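Local coordinates for protein nitrite reductase (Hyphomicrobium denitrificans, PDB 2DV6) that probably catalyses the reduction of nitrite to nitric oxide with electrons from cytochrome c, using bound copper ions, at residues Gly230-Phe235 with Thr244-Lys249; Val265-Thr270 with Gln311-Glu316. All blocks are in the same frame, centred on the assembly; numbering follows the deposited sequence.

Overall arrangement
Segments 230-235, 244-249 and 265-270 all lie in the multicopper oxidase region that holds the copper site of H219, C260, H268 and M273, and interaction 1 closes in sequence before interaction 2 opens. Their centres lie about 24 Å apart and their nearest atoms about 8 Å apart, so they do not touch. Interaction 2 lies next to the metal: its helix 265-270 supplies H268, although the contact itself is made by T267 and T270 with M313. Interaction 1 is more peripheral: the side chain of A232 stands about 11 Å from a bound copper and about 6 Å from that of D222, a residue of the other copper-binding site in this region. Each contact also meets the second subunit, 244-249 through a continued sheet and interaction 2 through hydrogen bonds from both its segments.

Interaction 1. Residues Gly230-Phe235 with Thr244-Lys249; sequences GGAAAF and TVVTFK
With CG of F235 turned anti to its carbonyl carbon (chi1 -62°), the ring swings off to one side and leaves CB as the part of the side chain nearest the strand. V246 answers with CG2, set anti to the backbone N while CG1 takes the position between N and the carbonyl carbon (chi1 65°). F235 CB and V246 CG2 meet at 3.5 Å, and the same methyl lies 3.8 Å from F235 CG, obliquely to the ring; the two side chains cross at about a right angle. The other methyl is used as well, since V246 CG1 comes within 4.3 Å of A232 CB. One valine thus touches both the alanine and the phenylalanine, each with a different methyl.

No direct hydrogen bond joins 230-235 to 244-249. Instead, a single water donates to both F235 O and V245 O, each at 2.7 Å, and ties the F235 carbonyl to the strand backbone. Within the loop, F235 N bonds to A232 O at 3.0 Å, a turn in which CB of both residues points to the strand.

G231 shares a backbone hydrogen bond with F223, whose ring also meets that of F248. The strand pairs with 204-211 in a cupredoxin-type sheet and, along V246 to F248, forms an antiparallel ladder with a strand of the second subunit, whose M440 packs on F235.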
ATOM      1  N   GLY A 230     -12.242 -37.512  28.273  1.00 27.00           N
ATOM      2  CA  GLY A 230     -12.871 -36.517  27.406  1.00 25.37           C
ATOM      3  C   GLY A 230     -14.292 -36.110  27.797  1.00 25.72           C
ATOM      4  O   GLY A 230     -15.028 -35.563  26.982  1.00 25.85           O
ATOM      5  N   GLY A 231     -14.704 -36.374  29.036  1.00 25.52           N
ATOM      6  CA  GLY A 231     -16.106 -36.194  29.408  1.00 24.10           C
ATOM      7  C   GLY A 231     -17.079 -37.006  28.540  1.00 24.29           C
ATOM      8  O   GLY A 231     -18.228 -36.613  28.393  1.00 23.43           O
ATOM      9  N   ALA A 232     -16.604 -38.134  27.983  1.00 23.91           N
ATOM     10  CA  ALA A 232     -17.325 -39.018  27.040  1.00 25.69           C
ATOM     11  C   ALA A 232     -16.807 -38.879  25.605  1.00 27.68           C
ATOM     12  O   ALA A 232     -17.142 -39.700  24.724  1.00 28.31           O
ATOM     13  CB  ALA A 232     -18.859 -38.850  27.083  1.00 23.46           C
ATOM     14  N   ALA A 233     -15.989 -37.848  25.364  1.00 27.83           N
ATOM     15  CA  ALA A 233     -15.499 -37.588  24.022  1.00 28.64           C
ATOM     16  C   ALA A 233     -14.599 -38.699  23.494  1.00 28.28           C
ATOM     17  O   ALA A 233     -14.550 -38.938  22.274  1.00 29.37           O
ATOM     18  CB  ALA A 233     -14.760 -36.247  23.977  1.00 29.26           C
ATOM     19  N   ALA A 234     -13.861 -39.357  24.381  1.00 27.90           N
ATOM     20  CA  ALA A 234     -13.047 -40.512  23.961  1.00 28.87           C
ATOM     21  C   ALA A 234     -13.911 -41.677  23.424  1.00 29.06           C
ATOM     22  O   ALA A 234     -13.419 -42.522  22.720  1.00 30.33           O
ATOM     23  CB  ALA A 234     -12.166 -40.980  25.089  1.00 28.40           C
ATOM     24  N   PHE A 235     -15.205 -41.688  23.721  1.00 28.62           N
ATOM     25  CA  PHE A 235     -16.092 -42.800  23.336  1.00 27.86           C
ATOM     26  C   PHE A 235     -17.053 -42.370  22.230  1.00 28.25           C
ATOM     27  O   PHE A 235     -17.868 -43.175  21.754  1.00 28.13           O
ATOM     28  CB  PHE A 235     -16.918 -43.217  24.537  1.00 27.16           C
ATOM     29  CG  PHE A 235     -16.099 -43.738  25.697  1.00 29.74           C
ATOM     30  CD1 PHE A 235     -15.578 -42.870  26.663  1.00 29.03           C
ATOM     31  CD2 PHE A 235     -15.854 -45.122  25.839  1.00 30.77           C
ATOM     32  CE1 PHE A 235     -14.811 -43.362  27.741  1.00 30.15           C
ATOM     33  CE2 PHE A 235     -15.117 -45.617  26.936  1.00 30.61           C
ATOM     34  CZ  PHE A 235     -14.591 -44.733  27.882  1.00 29.14           C
ATOM     35  N   THR A 244     -22.470 -43.982  17.821  1.00 27.90           N
ATOM     36  CA  THR A 244     -21.530 -44.264  18.834  1.00 27.76           C
ATOM     37  C   THR A 244     -22.439 -44.328  20.067  1.00 27.76           C
ATOM     38  O   THR A 244     -23.443 -43.614  20.143  1.00 27.07           O
ATOM     39  CB  THR A 244     -20.527 -43.087  18.779  1.00 29.57           C
ATOM     40  OG1 THR A 244     -19.168 -43.529  18.512  1.00 31.49           O
ATOM     41  CG2 THR A 244     -20.695 -42.103  19.864  1.00 25.72           C
ATOM     42  N   VAL A 245     -22.153 -45.232  20.986  1.00 27.59           N
ATOM     43  CA  VAL A 245     -22.919 -45.285  22.218  1.00 27.04           C
ATOM     44  C   VAL A 245     -22.018 -45.388  23.418  1.00 26.82           C
ATOM     45  O   VAL A 245     -20.961 -46.020  23.375  1.00 26.42           O
ATOM     46  CB  VAL A 245     -24.203 -46.268  22.187  1.00 28.04           C
ATOM     47  CG1 VAL A 245     -24.339 -47.052  20.891  1.00 26.95           C
ATOM     48  CG2 VAL A 245     -24.398 -47.096  23.473  1.00 26.52           C
ATOM     49  N   VAL A 246     -22.401 -44.664  24.464  1.00 26.37           N
ATOM     50  CA  VAL A 246     -21.562 -44.559  25.636  1.00 27.31           C
ATOM     51  C   VAL A 246     -22.500 -44.510  26.836  1.00 27.44           C
ATOM     52  O   VAL A 246     -23.544 -43.872  26.761  1.00 28.24           O
ATOM     53  CB  VAL A 246     -20.606 -43.299  25.580  1.00 26.60           C
ATOM     54  CG1 VAL A 246     -21.398 -41.964  25.598  1.00 26.96           C
ATOM     55  CG2 VAL A 246     -19.681 -43.315  26.737  1.00 26.69           C
ATOM     56  N   THR A 247     -22.149 -45.211  27.912  1.00 26.47           N
ATOM     57  CA  THR A 247     -22.934 -45.142  29.142  1.00 26.49           C
ATOM     58  C   THR A 247     -22.078 -44.476  30.197  1.00 26.44           C
ATOM     59  O   THR A 247     -20.896 -44.778  30.298  1.00 26.54           O
ATOM     60  CB  THR A 247     -23.356 -46.578  29.609  1.00 26.25           C
ATOM     61  OG1 THR A 247     -24.170 -47.162  28.595  1.00 25.74           O
ATOM     62  CG2 THR A 247     -24.137 -46.556  30.931  1.00 25.41           C
ATOM     63  N   PHE A 248     -22.649 -43.579  30.986  1.00 26.01           N
ATOM     64  CA  PHE A 248     -21.858 -42.940  32.028  1.00 26.72           C
ATOM     65  C   PHE A 248     -22.715 -42.634  33.227  1.00 27.64           C
ATOM     66  O   PHE A 248     -23.911 -42.421  33.088  1.00 28.00           O
ATOM     67  CB  PHE A 248     -21.096 -41.677  31.519  1.00 27.01           C
ATOM     68  CG  PHE A 248     -21.982 -40.539  31.068  1.00 26.97           C
ATOM     69  CD1 PHE A 248     -22.481 -39.613  31.989  1.00 27.21           C
ATOM     70  CD2 PHE A 248     -22.283 -40.372  29.730  1.00 27.12           C
ATOM     71  CE1 PHE A 248     -23.298 -38.546  31.572  1.00 25.98           C
ATOM     72  CE2 PHE A 248     -23.092 -39.299  29.299  1.00 27.51           C
ATOM     73  CZ  PHE A 248     -23.617 -38.410  30.229  1.00 27.36           C
ATOM     74  N   LYS A 249     -22.109 -42.654  34.403  1.00 28.21           N
ATOM     75  CA  LYS A 249     -22.804 -42.245  35.627  1.00 30.58           C
ATOM     76  C   LYS A 249     -22.733 -40.729  35.869  1.00 29.79           C
ATOM     77  O   LYS A 249     -21.688 -40.090  35.632  1.00 30.42           O
ATOM     78  CB  LYS A 249     -22.263 -43.003  36.856  1.00 32.52           C
ATOM     79  CG  LYS A 249     -22.701 -44.478  36.906  1.00 36.69           C
ATOM     80  CD  LYS A 249     -22.459 -45.109  38.287  1.00 41.33           C
ATOM     81  CE  LYS A 249     -23.708 -44.969  39.240  1.00 44.58           C
ATOM     82  NZ  LYS A 249     -24.704 -46.145  39.166  1.00 46.57           N
TER
HETATM   83  O   HOH W   1     -18.399 -45.786  22.434  1.00 26.44           O

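Interaction 2. Residues Val265-Thr270 with Gln311-Glu316; sequences VPTHIT and QEMDYE. With CU (copper (II) ion), chain G.
The CA atoms nearest each other across the contact are those of T267 and Y315, 8.4 Å apart, where a turn of helix 265-270 faces the extended residues leading into helix 315-319. M313 bridges the two segments. Extended through chi1 and chi2, its chain carries SD to the helix, and the bend at chi3 (77°) sets the position of CE. T267 CG2 touches both, lying 3.8 Å from M313 SD and 3.9 Å from M313 CE, and the two side chains cross at about a right angle. One turn further on, T270 CG2 approaches the sulfur more loosely, 4.2 Å from M313 SD. The threonines therefore offer methyls to the methionine while their hydroxyls find other partners: T267 OG1 bonds to S264 and to T99 of the second subunit, T270 OG1 to E298 O. H268, next to T267, binds copper through ND1 at 2.1 Å, together with H219, C260 and M273, the ligand set of a type 1 site. With no hydrogen bond across it, the buried contact probably rests on van der Waals packing of methyls and sulfur: M313 is no copper ligand, but packs against the very helix that carries one.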
ATOM      1  N   VAL A 265     -11.716 -28.124  18.360  1.00 20.08           N
ATOM      2  CA  VAL A 265     -12.843 -27.955  19.271  1.00 19.89           C
ATOM      3  C   VAL A 265     -13.452 -26.545  19.224  1.00 20.41           C
ATOM      4  O   VAL A 265     -14.659 -26.442  19.100  1.00 20.09           O
ATOM      5  CB  VAL A 265     -12.524 -28.381  20.744  1.00 19.62           C
ATOM      6  CG1 VAL A 265     -13.774 -28.200  21.598  1.00 17.68           C
ATOM      7  CG2 VAL A 265     -12.089 -29.879  20.797  1.00 18.89           C
ATOM      8  N   PRO A 266     -12.630 -25.449  19.323  1.00 20.23           N
ATOM      9  CA  PRO A 266     -13.269 -24.100  19.252  1.00 20.54           C
ATOM     10  C   PRO A 266     -14.016 -23.862  17.947  1.00 20.04           C
ATOM     11  O   PRO A 266     -14.974 -23.109  17.933  1.00 19.97           O
ATOM     12  CB  PRO A 266     -12.095 -23.122  19.373  1.00 19.81           C
ATOM     13  CG  PRO A 266     -10.861 -23.919  19.192  1.00 18.97           C
ATOM     14  CD  PRO A 266     -11.174 -25.351  19.532  1.00 20.38           C
ATOM     15  N   THR A 267     -13.582 -24.502  16.860  1.00 20.46           N
ATOM     16  CA  THR A 267     -14.357 -24.473  15.616  1.00 20.79           C
ATOM     17  C   THR A 267     -15.734 -25.172  15.705  1.00 21.58           C
ATOM     18  O   THR A 267     -16.722 -24.621  15.256  1.00 21.62           O
ATOM     19  CB  THR A 267     -13.576 -25.121  14.470  1.00 22.69           C
ATOM     20  OG1 THR A 267     -12.286 -24.466  14.311  1.00 22.74           O
ATOM     21  CG2 THR A 267     -14.406 -25.060  13.165  1.00 21.19           C
ATOM     22  N   HIS A 268     -15.793 -26.387  16.254  1.00 20.11           N
ATOM     23  CA  HIS A 268     -17.076 -27.070  16.421  1.00 20.25           C
ATOM     24  C   HIS A 268     -18.008 -26.278  17.353  1.00 20.24           C
ATOM     25  O   HIS A 268     -19.219 -26.225  17.121  1.00 20.61           O
ATOM     26  CB  HIS A 268     -16.886 -28.540  16.913  1.00 20.62           C
ATOM     27  CG  HIS A 268     -16.290 -29.446  15.862  1.00 21.01           C
ATOM     28  ND1 HIS A 268     -17.020 -30.417  15.214  1.00 21.77           N
ATOM     29  CD2 HIS A 268     -15.062 -29.463  15.293  1.00 20.86           C
ATOM     30  CE1 HIS A 268     -16.271 -31.013  14.306  1.00 20.82           C
ATOM     31  NE2 HIS A 268     -15.080 -30.445  14.321  1.00 23.33           N
ATOM     32  N   ILE A 269     -17.444 -25.682  18.405  1.00 19.46           N
ATOM     33  CA  ILE A 269     -18.215 -24.873  19.354  1.00 19.82           C
ATOM     34  C   ILE A 269     -18.722 -23.582  18.716  1.00 19.80           C
ATOM     35  O   ILE A 269     -19.938 -23.295  18.756  1.00 20.10           O
ATOM     36  CB  ILE A 269     -17.421 -24.559  20.629  1.00 20.04           C
ATOM     37  CG1 ILE A 269     -17.283 -25.817  21.462  1.00 19.66           C
ATOM     38  CG2 ILE A 269     -18.105 -23.443  21.475  1.00 20.49           C
ATOM     39  CD1 ILE A 269     -16.265 -25.662  22.595  1.00 17.58           C
ATOM     40  N   THR A 270     -17.842 -22.824  18.066  1.00 19.07           N
ATOM     41  CA  THR A 270     -18.345 -21.579  17.451  1.00 19.25           C
ATOM     42  C   THR A 270     -19.487 -21.874  16.436  1.00 19.44           C
ATOM     43  O   THR A 270     -20.434 -21.105  16.344  1.00 19.02           O
ATOM     44  CB  THR A 270     -17.231 -20.684  16.783  1.00 18.60           C
ATOM     45  OG1 THR A 270     -17.842 -19.485  16.271  1.00 19.57           O
ATOM     46  CG2 THR A 270     -16.564 -21.384  15.609  1.00 16.89           C
ATOM     47  N   GLN A 311     -22.318 -16.107   4.985  1.00 28.96           N
ATOM     48  CA  GLN A 311     -21.160 -15.792   5.807  1.00 27.69           C
ATOM     49  C   GLN A 311     -20.281 -17.008   5.933  1.00 26.43           C
ATOM     50  O   GLN A 311     -20.778 -18.146   5.914  1.00 26.63           O
ATOM     51  CB  GLN A 311     -21.591 -15.322   7.187  1.00 26.70           C
ATOM     52  CG  GLN A 311     -22.527 -14.166   7.170  1.00 29.17           C
ATOM     53  CD  GLN A 311     -21.932 -12.929   6.542  1.00 31.07           C
ATOM     54  OE1 GLN A 311     -22.566 -12.290   5.684  1.00 35.16           O
ATOM     55  NE2 GLN A 311     -20.727 -12.576   6.946  1.00 30.79           N
ATOM     56  N   GLU A 312     -18.979 -16.768   6.075  1.00 24.90           N
ATOM     57  CA  GLU A 312     -18.011 -17.845   6.214  1.00 24.25           C
ATOM     58  C   GLU A 312     -17.158 -17.609   7.445  1.00 22.87           C
ATOM     59  O   GLU A 312     -16.988 -16.468   7.880  1.00 23.88           O
ATOM     60  CB  GLU A 312     -17.126 -17.914   4.968  1.00 24.53           C
ATOM     61  CG  GLU A 312     -17.897 -18.023   3.705  1.00 27.86           C
ATOM     62  CD  GLU A 312     -17.035 -18.358   2.511  1.00 29.56           C
ATOM     63  OE1 GLU A 312     -16.762 -19.564   2.287  1.00 31.38           O
ATOM     64  OE2 GLU A 312     -16.636 -17.404   1.797  1.00 30.48           O
ATOM     65  N   MET A 313     -16.618 -18.684   8.004  1.00 21.46           N
ATOM     66  CA  MET A 313     -15.813 -18.607   9.211  1.00 20.43           C
ATOM     67  C   MET A 313     -14.469 -18.010   8.839  1.00 20.12           C
ATOM     68  O   MET A 313     -13.906 -18.331   7.793  1.00 19.79           O
ATOM     69  CB  MET A 313     -15.566 -20.008   9.805  1.00 20.54           C
ATOM     70  CG  MET A 313     -14.948 -19.922  11.177  1.00 20.82           C
ATOM     71  SD  MET A 313     -14.597 -21.506  11.932  1.00 24.26           S
ATOM     72  CE  MET A 313     -13.109 -21.996  11.048  1.00 20.62           C
ATOM     73  N   ASP A 314     -13.945 -17.166   9.711  1.00 19.64           N
ATOM     74  CA  ASP A 314     -12.619 -16.605   9.523  1.00 20.56           C
ATOM     75  C   ASP A 314     -11.783 -17.196  10.676  1.00 20.55           C
ATOM     76  O   ASP A 314     -11.978 -16.875  11.854  1.00 19.16           O
ATOM     77  CB  ASP A 314     -12.704 -15.079   9.579  1.00 20.90           C
ATOM     78  CG  ASP A 314     -11.367 -14.389   9.394  1.00 21.61           C
ATOM     79  OD1 ASP A 314     -10.329 -14.900   9.896  1.00 23.91           O
ATOM     80  OD2 ASP A 314     -11.366 -13.299   8.769  1.00 22.25           O
ATOM     81  N   TYR A 315     -10.865 -18.081  10.312  1.00 20.93           N
ATOM     82  CA  TYR A 315      -9.985 -18.731  11.285  1.00 21.86           C
ATOM     83  C   TYR A 315      -9.081 -17.772  12.074  1.00 20.87           C
ATOM     84  O   TYR A 315      -8.920 -17.942  13.273  1.00 20.77           O
ATOM     85  CB  TYR A 315      -9.163 -19.828  10.592  1.00 22.33           C
ATOM     86  CG  TYR A 315      -8.036 -20.347  11.419  1.00 25.51           C
ATOM     87  CD1 TYR A 315      -8.228 -21.347  12.364  1.00 26.67           C
ATOM     88  CD2 TYR A 315      -6.750 -19.821  11.251  1.00 28.46           C
ATOM     89  CE1 TYR A 315      -7.129 -21.814  13.140  1.00 29.06           C
ATOM     90  CE2 TYR A 315      -5.693 -20.254  12.000  1.00 30.01           C
ATOM     91  CZ  TYR A 315      -5.879 -21.254  12.926  1.00 30.34           C
ATOM     92  OH  TYR A 315      -4.763 -21.638  13.636  1.00 34.02           O
ATOM     93  N   GLU A 316      -8.501 -16.772  11.407  1.00 21.09           N
ATOM     94  CA  GLU A 316      -7.634 -15.770  12.073  1.00 20.97           C
ATOM     95  C   GLU A 316      -8.443 -15.045  13.174  1.00 20.50           C
ATOM     96  O   GLU A 316      -7.956 -14.821  14.295  1.00 19.94           O
ATOM     97  CB  GLU A 316      -7.088 -14.769  11.040  1.00 21.02           C
ATOM     98  CG  GLU A 316      -6.135 -13.708  11.640  1.00 25.71           C
ATOM     99  CD  GLU A 316      -6.843 -12.520  12.321  1.00 28.01           C
ATOM    100  OE1 GLU A 316      -6.273 -12.019  13.317  1.00 30.48           O
ATOM    101  OE2 GLU A 316      -7.954 -12.085  11.883  1.00 28.68           O
TER
HETATM  102 CU    CU G 500     -18.646 -31.399  16.112  1.00 24.12          CU